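Local structure of possible translation initiation inhibitor (Rhodopseudomonas palustris, 3LME) at residues Glu49-Arg54 / Gln116-Glu121; Asn58-Ala63 / Gly124-Pro129. The protein is of unknown function but belongs to the YjgF-like family of small alpha-beta proteins and forms a trimer. The protein carries 1 engineered substitution. One frame throughout, in Å; residues are numbered along the deposited sequence.

Interaction 1. Residues Glu49-Arg54 / Gln116-Glu121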
ATOM      1  N   GLU A  49       9.725  22.139   2.276  1.00 48.59           N
ATOM      2  CA  GLU A  49       8.341  22.296   1.891  1.00 48.36           C
ATOM      3  C   GLU A  49       8.147  22.323   0.354  1.00 48.30           C
ATOM      4  O   GLU A  49       7.196  21.767  -0.186  1.00 48.36           O
ATOM      5  CB  GLU A  49       7.825  23.550   2.565  1.00 48.15           C
ATOM      6  CG  GLU A  49       6.418  23.922   2.257  1.00 50.50           C
ATOM      7  CD  GLU A  49       5.991  25.113   3.088  1.00 54.52           C
ATOM      8  OE1 GLU A  49       6.422  25.180   4.274  1.00 54.23           O
ATOM      9  OE2 GLU A  49       5.233  25.970   2.559  1.00 54.18           O
ATOM     10  N   ALA A  50       9.077  22.957  -0.350  1.00 48.31           N
ATOM     11  CA  ALA A  50       9.081  22.959  -1.794  1.00 47.12           C
ATOM     12  C   ALA A  50       9.152  21.525  -2.262  1.00 47.02           C
ATOM     13  O   ALA A  50       8.481  21.168  -3.216  1.00 48.10           O
ATOM     14  CB  ALA A  50      10.253  23.763  -2.321  1.00 46.43           C
ATOM     15  N   ARG A  51       9.935  20.692  -1.575  1.00 46.82           N
ATOM     16  CA  ARG A  51      10.120  19.287  -1.965  1.00 46.26           C
ATOM     17  C   ARG A  51       8.845  18.485  -1.876  1.00 45.50           C
ATOM     18  O   ARG A  51       8.484  17.771  -2.800  1.00 45.45           O
ATOM     19  CB  ARG A  51      11.145  18.635  -1.073  1.00 46.51           C
ATOM     20  CG  ARG A  51      11.626  17.328  -1.588  1.00 50.01           C
ATOM     21  CD  ARG A  51      12.768  17.502  -2.577  1.00 57.43           C
ATOM     22  NE  ARG A  51      13.785  16.506  -2.284  1.00 64.57           N
ATOM     23  CZ  ARG A  51      14.893  16.747  -1.582  1.00 66.52           C
ATOM     24  NH1 ARG A  51      15.747  15.752  -1.347  1.00 68.30           N
ATOM     25  NH2 ARG A  51      15.159  17.976  -1.147  1.00 65.02           N
ATOM     26  N   ILE A  52       8.168  18.617  -0.746  1.00 44.87           N
ATOM     27  CA  ILE A  52       6.939  17.927  -0.507  1.00 44.24           C
ATOM     28  C   ILE A  52       5.795  18.450  -1.370  1.00 44.80           C
ATOM     29  O   ILE A  52       5.039  17.629  -1.944  1.00 45.48           O
ATOM     30  CB  ILE A  52       6.595  17.963   0.969  1.00 44.22           C
ATOM     31  CG1 ILE A  52       7.426  16.905   1.694  1.00 43.05           C
ATOM     32  CG2 ILE A  52       5.106  17.689   1.178  1.00 43.54           C
ATOM     33  CD1 ILE A  52       7.597  17.167   3.138  1.00 43.40           C
ATOM     34  N   ARG A  53       5.652  19.782  -1.480  1.00 44.24           N
ATOM     35  CA  ARG A  53       4.643  20.368  -2.396  1.00 43.79           C
ATOM     36  C   ARG A  53       4.839  19.793  -3.812  1.00 43.01           C
ATOM     37  O   ARG A  53       3.877  19.364  -4.466  1.00 42.64           O
ATOM     38  CB  ARG A  53       4.660  21.910  -2.382  1.00 44.03           C
ATOM     39  CG  ARG A  53       3.698  22.610  -3.374  1.00 45.94           C
ATOM     40  CD  ARG A  53       2.245  22.065  -3.266  1.00 49.53           C
ATOM     41  NE  ARG A  53       1.223  22.663  -4.165  1.00 49.61           N
ATOM     42  CZ  ARG A  53       0.483  23.739  -3.873  1.00 48.19           C
ATOM     43  NH1 ARG A  53       0.673  24.374  -2.731  1.00 46.33           N
ATOM     44  NH2 ARG A  53      -0.440  24.186  -4.726  1.00 47.51           N
ATOM     45  N   ARG A  54       6.093  19.715  -4.237  1.00 41.92           N
ATOM     46  CA  ARG A  54       6.402  19.222  -5.558  1.00 41.89           C
ATOM     47  C   ARG A  54       6.109  17.740  -5.729  1.00 41.41           C
ATOM     48  O   ARG A  54       5.747  17.298  -6.823  1.00 41.77           O
ATOM     49  CB  ARG A  54       7.858  19.508  -5.901  1.00 42.39           C
ATOM     50  CG  ARG A  54       8.231  19.260  -7.358  1.00 44.41           C
ATOM     51  CD  ARG A  54       7.478  20.220  -8.204  1.00 50.01           C
ATOM     52  NE  ARG A  54       8.188  20.442  -9.451  1.00 54.83           N
ATOM     53  CZ  ARG A  54       8.954  21.496  -9.713  1.00 54.76           C
ATOM     54  NH1 ARG A  54       9.133  22.447  -8.808  1.00 52.37           N
ATOM     55  NH2 ARG A  54       9.552  21.578 -10.899  1.00 58.37           N
ATOM     56  N   GLN A 116      16.446   7.544  -4.538  1.00 67.52           N
ATOM     57  CA  GLN A 116      17.413   8.676  -4.701  1.00 67.58           C
ATOM     58  C   GLN A 116      17.984   9.375  -3.424  1.00 66.61           C
ATOM     59  O   GLN A 116      18.818  10.295  -3.523  1.00 66.45           O
ATOM     60  CB  GLN A 116      16.781   9.727  -5.640  1.00 68.12           C
ATOM     61  CG  GLN A 116      17.718  10.633  -6.443  1.00 70.50           C
ATOM     62  CD  GLN A 116      17.157  10.938  -7.852  1.00 72.44           C
ATOM     63  OE1 GLN A 116      17.170  10.055  -8.729  1.00 73.96           O
ATOM     64  NE2 GLN A 116      16.673  12.177  -8.069  1.00 68.89           N
ATOM     65  N   GLY A 117      17.555   8.939  -2.239  1.00 65.40           N
ATOM     66  CA  GLY A 117      17.991   9.573  -0.986  1.00 63.50           C
ATOM     67  C   GLY A 117      17.073  10.728  -0.615  1.00 62.30           C
ATOM     68  O   GLY A 117      17.401  11.538   0.263  1.00 61.80           O
ATOM     69  N   ASP A 118      15.919  10.785  -1.300  1.00 60.91           N
ATOM     70  CA  ASP A 118      14.870  11.780  -1.067  1.00 59.51           C
ATOM     71  C   ASP A 118      14.294  11.681   0.354  1.00 57.80           C
ATOM     72  O   ASP A 118      14.482  10.673   1.047  1.00 57.64           O
ATOM     73  CB  ASP A 118      13.754  11.626  -2.115  1.00 60.08           C
ATOM     74  CG  ASP A 118      13.066  12.965  -2.463  1.00 63.13           C
ATOM     75  OD1 ASP A 118      12.642  13.720  -1.548  1.00 64.58           O
ATOM     76  OD2 ASP A 118      12.952  13.268  -3.676  1.00 67.05           O
ATOM     77  N   ILE A 119      13.603  12.733   0.781  1.00 55.59           N
ATOM     78  CA  ILE A 119      12.978  12.760   2.097  1.00 53.70           C
ATOM     79  C   ILE A 119      11.534  12.247   2.167  1.00 52.34           C
ATOM     80  O   ILE A 119      11.008  12.053   3.245  1.00 52.61           O
ATOM     81  CB  ILE A 119      13.033  14.161   2.713  1.00 53.65           C
ATOM     82  CG1 ILE A 119      12.027  15.105   2.036  1.00 53.79           C
ATOM     83  CG2 ILE A 119      14.444  14.683   2.665  1.00 53.87           C
ATOM     84  CD1 ILE A 119      11.987  16.477   2.658  1.00 53.88           C
ATOM     85  N   ALA A 120      10.894  12.026   1.034  1.00 50.62           N
ATOM     86  CA  ALA A 120       9.486  11.670   1.021  1.00 49.76           C
ATOM     87  C   ALA A 120       9.092  11.110  -0.329  1.00 49.63           C
ATOM     88  O   ALA A 120       9.511  11.620  -1.369  1.00 49.89           O
ATOM     89  CB  ALA A 120       8.615  12.868   1.367  1.00 49.08           C
ATOM     90  N   GLU A 121       8.286  10.059  -0.303  1.00 49.17           N
ATOM     91  CA  GLU A 121       7.733   9.500  -1.514  1.00 49.63           C
ATOM     92  C   GLU A 121       6.271   9.185  -1.212  1.00 49.53           C
ATOM     93  O   GLU A 121       5.937   8.890  -0.064  1.00 49.50           O
ATOM     94  CB  GLU A 121       8.507   8.247  -1.875  1.00 49.53           C
ATOM     95  CG  GLU A 121       8.154   7.635  -3.207  1.00 51.74           C
ATOM     96  CD  GLU A 121       9.205   6.646  -3.668  1.00 54.82           C
ATOM     97  OE1 GLU A 121       8.934   5.886  -4.615  1.00 57.34           O
ATOM     98  OE2 GLU A 121      10.318   6.628  -3.088  1.00 55.21           O
TER

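Interaction 2. Residues Asn58-Ala63 / Gly124-Pro129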
ATOM      1  N   ASN A  58       3.561  16.567  -8.538  1.00 42.87           N
ATOM      2  CA  ASN A  58       3.850  15.525  -9.497  1.00 42.50           C
ATOM      3  C   ASN A  58       2.771  14.446  -9.496  1.00 42.36           C
ATOM      4  O   ASN A  58       2.343  14.003 -10.566  1.00 42.78           O
ATOM      5  CB  ASN A  58       5.193  14.864  -9.230  1.00 43.32           C
ATOM      6  CG  ASN A  58       6.364  15.704  -9.644  1.00 43.55           C
ATOM      7  OD1 ASN A  58       7.465  15.518  -9.155  1.00 46.24           O
ATOM      8  ND2 ASN A  58       6.147  16.615 -10.551  1.00 48.18           N
ATOM      9  N   MET A  59       2.363  14.003  -8.299  1.00 41.73           N
ATOM     10  CA  MET A  59       1.387  12.913  -8.135  1.00 40.43           C
ATOM     11  C   MET A  59       0.089  13.388  -8.787  1.00 41.31           C
ATOM     12  O   MET A  59      -0.492  12.652  -9.616  1.00 41.51           O
ATOM     13  CB  MET A  59       1.185  12.527  -6.640  1.00 39.38           C
ATOM     14  CG  MET A  59       0.152  11.404  -6.355  1.00 35.57           C
ATOM     15  SD  MET A  59      -0.488  11.177  -4.659  1.00 28.65           S
ATOM     16  CE  MET A  59      -1.203  12.776  -4.271  1.00 28.14           C
ATOM     17  N   LEU A  60      -0.337  14.620  -8.450  1.00 41.13           N
ATOM     18  CA  LEU A  60      -1.637  15.154  -8.915  1.00 41.27           C
ATOM     19  C   LEU A  60      -1.709  15.351 -10.430  1.00 41.77           C
ATOM     20  O   LEU A  60      -2.770  15.209 -11.018  1.00 42.08           O
ATOM     21  CB  LEU A  60      -2.052  16.425  -8.156  1.00 40.24           C
ATOM     22  CG  LEU A  60      -2.488  16.136  -6.711  1.00 39.28           C
ATOM     23  CD1 LEU A  60      -2.518  17.380  -5.870  1.00 35.98           C
ATOM     24  CD2 LEU A  60      -3.840  15.335  -6.596  1.00 37.37           C
ATOM     25  N   ALA A  61      -0.565  15.653 -11.038  1.00 42.21           N
ATOM     26  CA  ALA A  61      -0.442  15.762 -12.480  1.00 42.94           C
ATOM     27  C   ALA A  61      -0.636  14.402 -13.148  1.00 43.54           C
ATOM     28  O   ALA A  61      -1.360  14.267 -14.128  1.00 43.88           O
ATOM     29  CB  ALA A  61       0.901  16.356 -12.855  1.00 41.87           C
ATOM     30  N   ALA A  62       0.024  13.386 -12.633  1.00 44.74           N
ATOM     31  CA  ALA A  62      -0.187  12.067 -13.174  1.00 45.64           C
ATOM     32  C   ALA A  62      -1.681  11.768 -13.048  1.00 46.61           C
ATOM     33  O   ALA A  62      -2.298  11.306 -14.008  1.00 47.05           O
ATOM     34  CB  ALA A  62       0.659  11.047 -12.449  1.00 45.07           C
ATOM     35  N   ALA A  63      -2.284  12.096 -11.905  1.00 47.40           N
ATOM     36  CA  ALA A  63      -3.694  11.763 -11.704  1.00 48.34           C
ATOM     37  C   ALA A  63      -4.585  12.498 -12.703  1.00 49.23           C
ATOM     38  O   ALA A  63      -5.425  11.897 -13.365  1.00 49.16           O
ATOM     39  CB  ALA A  63      -4.109  12.051 -10.320  1.00 47.75           C
ATOM     40  N   GLY A 124      -0.508   7.252  -4.467  1.00 46.93           N
ATOM     41  CA  GLY A 124      -1.836   7.802  -4.558  1.00 45.10           C
ATOM     42  C   GLY A 124      -2.685   6.884  -5.369  1.00 44.36           C
ATOM     43  O   GLY A 124      -2.228   6.369  -6.385  1.00 44.66           O
ATOM     44  N   THR A 125      -3.916   6.681  -4.901  1.00 43.59           N
ATOM     45  CA  THR A 125      -4.950   5.881  -5.572  1.00 42.42           C
ATOM     46  C   THR A 125      -6.241   6.703  -5.649  1.00 42.08           C
ATOM     47  O   THR A 125      -6.678   7.279  -4.662  1.00 40.79           O
ATOM     48  CB  THR A 125      -5.184   4.576  -4.804  1.00 42.16           C
ATOM     49  OG1 THR A 125      -3.920   3.953  -4.596  1.00 42.56           O
ATOM     50  CG2 THR A 125      -6.101   3.627  -5.563  1.00 40.69           C
ATOM     51  N   PHE A 126      -6.817   6.784  -6.841  1.00 42.64           N
ATOM     52  CA  PHE A 126      -7.942   7.680  -7.083  1.00 43.38           C
ATOM     53  C   PHE A 126      -9.135   6.913  -7.662  1.00 45.06           C
ATOM     54  O   PHE A 126      -8.970   5.899  -8.364  1.00 44.97           O
ATOM     55  CB  PHE A 126      -7.539   8.799  -8.039  1.00 42.60           C
ATOM     56  CG  PHE A 126      -6.419   9.687  -7.531  1.00 41.36           C
ATOM     57  CD1 PHE A 126      -5.096   9.236  -7.499  1.00 40.82           C
ATOM     58  CD2 PHE A 126      -6.675  10.983  -7.144  1.00 38.91           C
ATOM     59  CE1 PHE A 126      -4.077  10.058  -7.046  1.00 40.27           C
ATOM     60  CE2 PHE A 126      -5.663  11.811  -6.694  1.00 39.69           C
ATOM     61  CZ  PHE A 126      -4.361  11.355  -6.637  1.00 40.00           C
ATOM     62  N   TYR A 127     -10.337   7.403  -7.359  1.00 46.93           N
ATOM     63  CA  TYR A 127     -11.576   6.868  -7.906  1.00 48.73           C
ATOM     64  C   TYR A 127     -12.162   7.953  -8.732  1.00 50.53           C
ATOM     65  O   TYR A 127     -12.576   8.968  -8.166  1.00 51.26           O
ATOM     66  CB  TYR A 127     -12.554   6.600  -6.788  1.00 48.29           C
ATOM     67  CG  TYR A 127     -13.885   6.052  -7.219  1.00 48.51           C
ATOM     68  CD1 TYR A 127     -13.969   4.880  -7.975  1.00 50.00           C
ATOM     69  CD2 TYR A 127     -15.067   6.665  -6.818  1.00 48.44           C
ATOM     70  CE1 TYR A 127     -15.202   4.342  -8.350  1.00 50.24           C
ATOM     71  CE2 TYR A 127     -16.300   6.146  -7.171  1.00 50.04           C
ATOM     72  CZ  TYR A 127     -16.366   4.979  -7.949  1.00 51.02           C
ATOM     73  OH  TYR A 127     -17.593   4.465  -8.314  1.00 48.20           O
ATOM     74  N   ALA A 128     -12.223   7.750 -10.047  1.00 52.29           N
ATOM     75  CA  ALA A 128     -12.696   8.783 -10.944  1.00 54.40           C
ATOM     76  C   ALA A 128     -13.586   8.223 -12.051  1.00 56.38           C
ATOM     77  O   ALA A 128     -13.152   8.158 -13.205  1.00 56.87           O
ATOM     78  CB  ALA A 128     -11.509   9.487 -11.542  1.00 54.41           C
ATOM     79  N   PRO A 129     -14.841   7.831 -11.728  1.00 58.16           N
ATOM     80  CA  PRO A 129     -15.705   7.162 -12.721  1.00 59.18           C
ATOM     81  C   PRO A 129     -15.784   7.926 -14.035  1.00 60.89           C
ATOM     82  O   PRO A 129     -15.754   9.151 -14.027  1.00 61.13           O
ATOM     83  CB  PRO A 129     -17.074   7.178 -12.053  1.00 58.79           C
ATOM     84  CG  PRO A 129     -16.798   7.183 -10.641  1.00 58.61           C
ATOM     85  CD  PRO A 129     -15.549   8.024 -10.450  1.00 57.98           C
TER

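Interaction 1. Residues Glu49-Arg54 / Gln116-Glu121
The salt bridge between R51 and D118, with apolar packing of I52, I119 and A120 beside it, joins helix 48-64 to the loop before strand 120-127 and to the strand's first residue. This is helix-on-sheet packing in the alpha-beta fold of the YjgF-like family. R51 comes from the helix and D118 from the opposite direction. R51 NE lies 3.1 Å from D118 OD1, but the N-H points poorly at the oxygen (129°), and the hydrogen bond is weak. The two flat groups are turned 60° apart, so they do not form a coplanar pair. R51 starts with CG swung opposite the backbone N (chi1 -166°), then bends at chi2 and chi3, which brings NE round to the carboxylate. D118 OD1 also accepts from I119 N at 2.7 Å through its anti lone pair. D118 OD2 bonds to H35 ND1, and together these partners hold the carboxylate in place. The apolar layer starts where R51 CG lies 4.3 Å from I119 CG1. I52 and I119 also reach helix 83-98, I52 on V89 and V93 and I119 on Y86. I52 CD1 meets I119 CD1 at 4.5 Å, and I52 CG1 sits 4.2 Å from A120 CB.

Interaction 2. Residues Asn58-Ala63 / Gly124-Pro129
The F126 ring packs between helix 58-63 and strand 124-127. This is apolar helix-on-sheet packing, part of the core of the YjgF-like alpha-beta fold. The short axes are 9.7 Å apart at their closest and run in the same general direction, inclined by 35°. CB of F126 points to the helix. CG lies anti to the carbonyl carbon, and the ring reaches under A63. The A63 methyl stands over the centre of one face in a CH-pi contact. A63 CB is 3.8 Å from the F126 ring centroid and 13° off the normal. The methyl is about equally near CD1, CE1, CE2 and CZ of F126, with CE1 and CZ the nearest of them. L60 CD2 lies beside the CE2-CZ edge, near the ring plane and 4.0 Å from F126 CE2. At the tip of the ring, M59 CE comes within 4.2 Å of F126 CZ, also at the edge. One face and the outer rim of the ring are thus held by three helix side chains. I31 of strand 28-35 and A73 of strand 73-80 also touch F126. M59 meets G124 as well as the ring. Its bend at chi3 turns CE toward the edge of the F126 ring. Its CG is anti to the backbone N (chi1 179°), which carries the sulfur to the strand, where M59 SD lies 3.6 Å from G124 CA.

How the interactions relate
Both interactions set helix 48-64 against the end of the chain that forms strand 120-127. Their centres are 18 Å apart, on opposite sides of the chain's centre. In interaction 1 the earlier part of the helix meets the loop leading into strand 120-127 and its first residue. The later part meets the later strand in interaction 2. The two contacts thus follow one another in the same order along helix and strand, and no other touch links them. Their chemistry differs. Interaction 1 pairs a salt bridge with an apolar patch beside helix 83-98. Interaction 2 is wholly apolar and lies against strands 28-35 and 73-80. Strand 120-127 also faces the second subunit, where E121 packs on T107 of that chain.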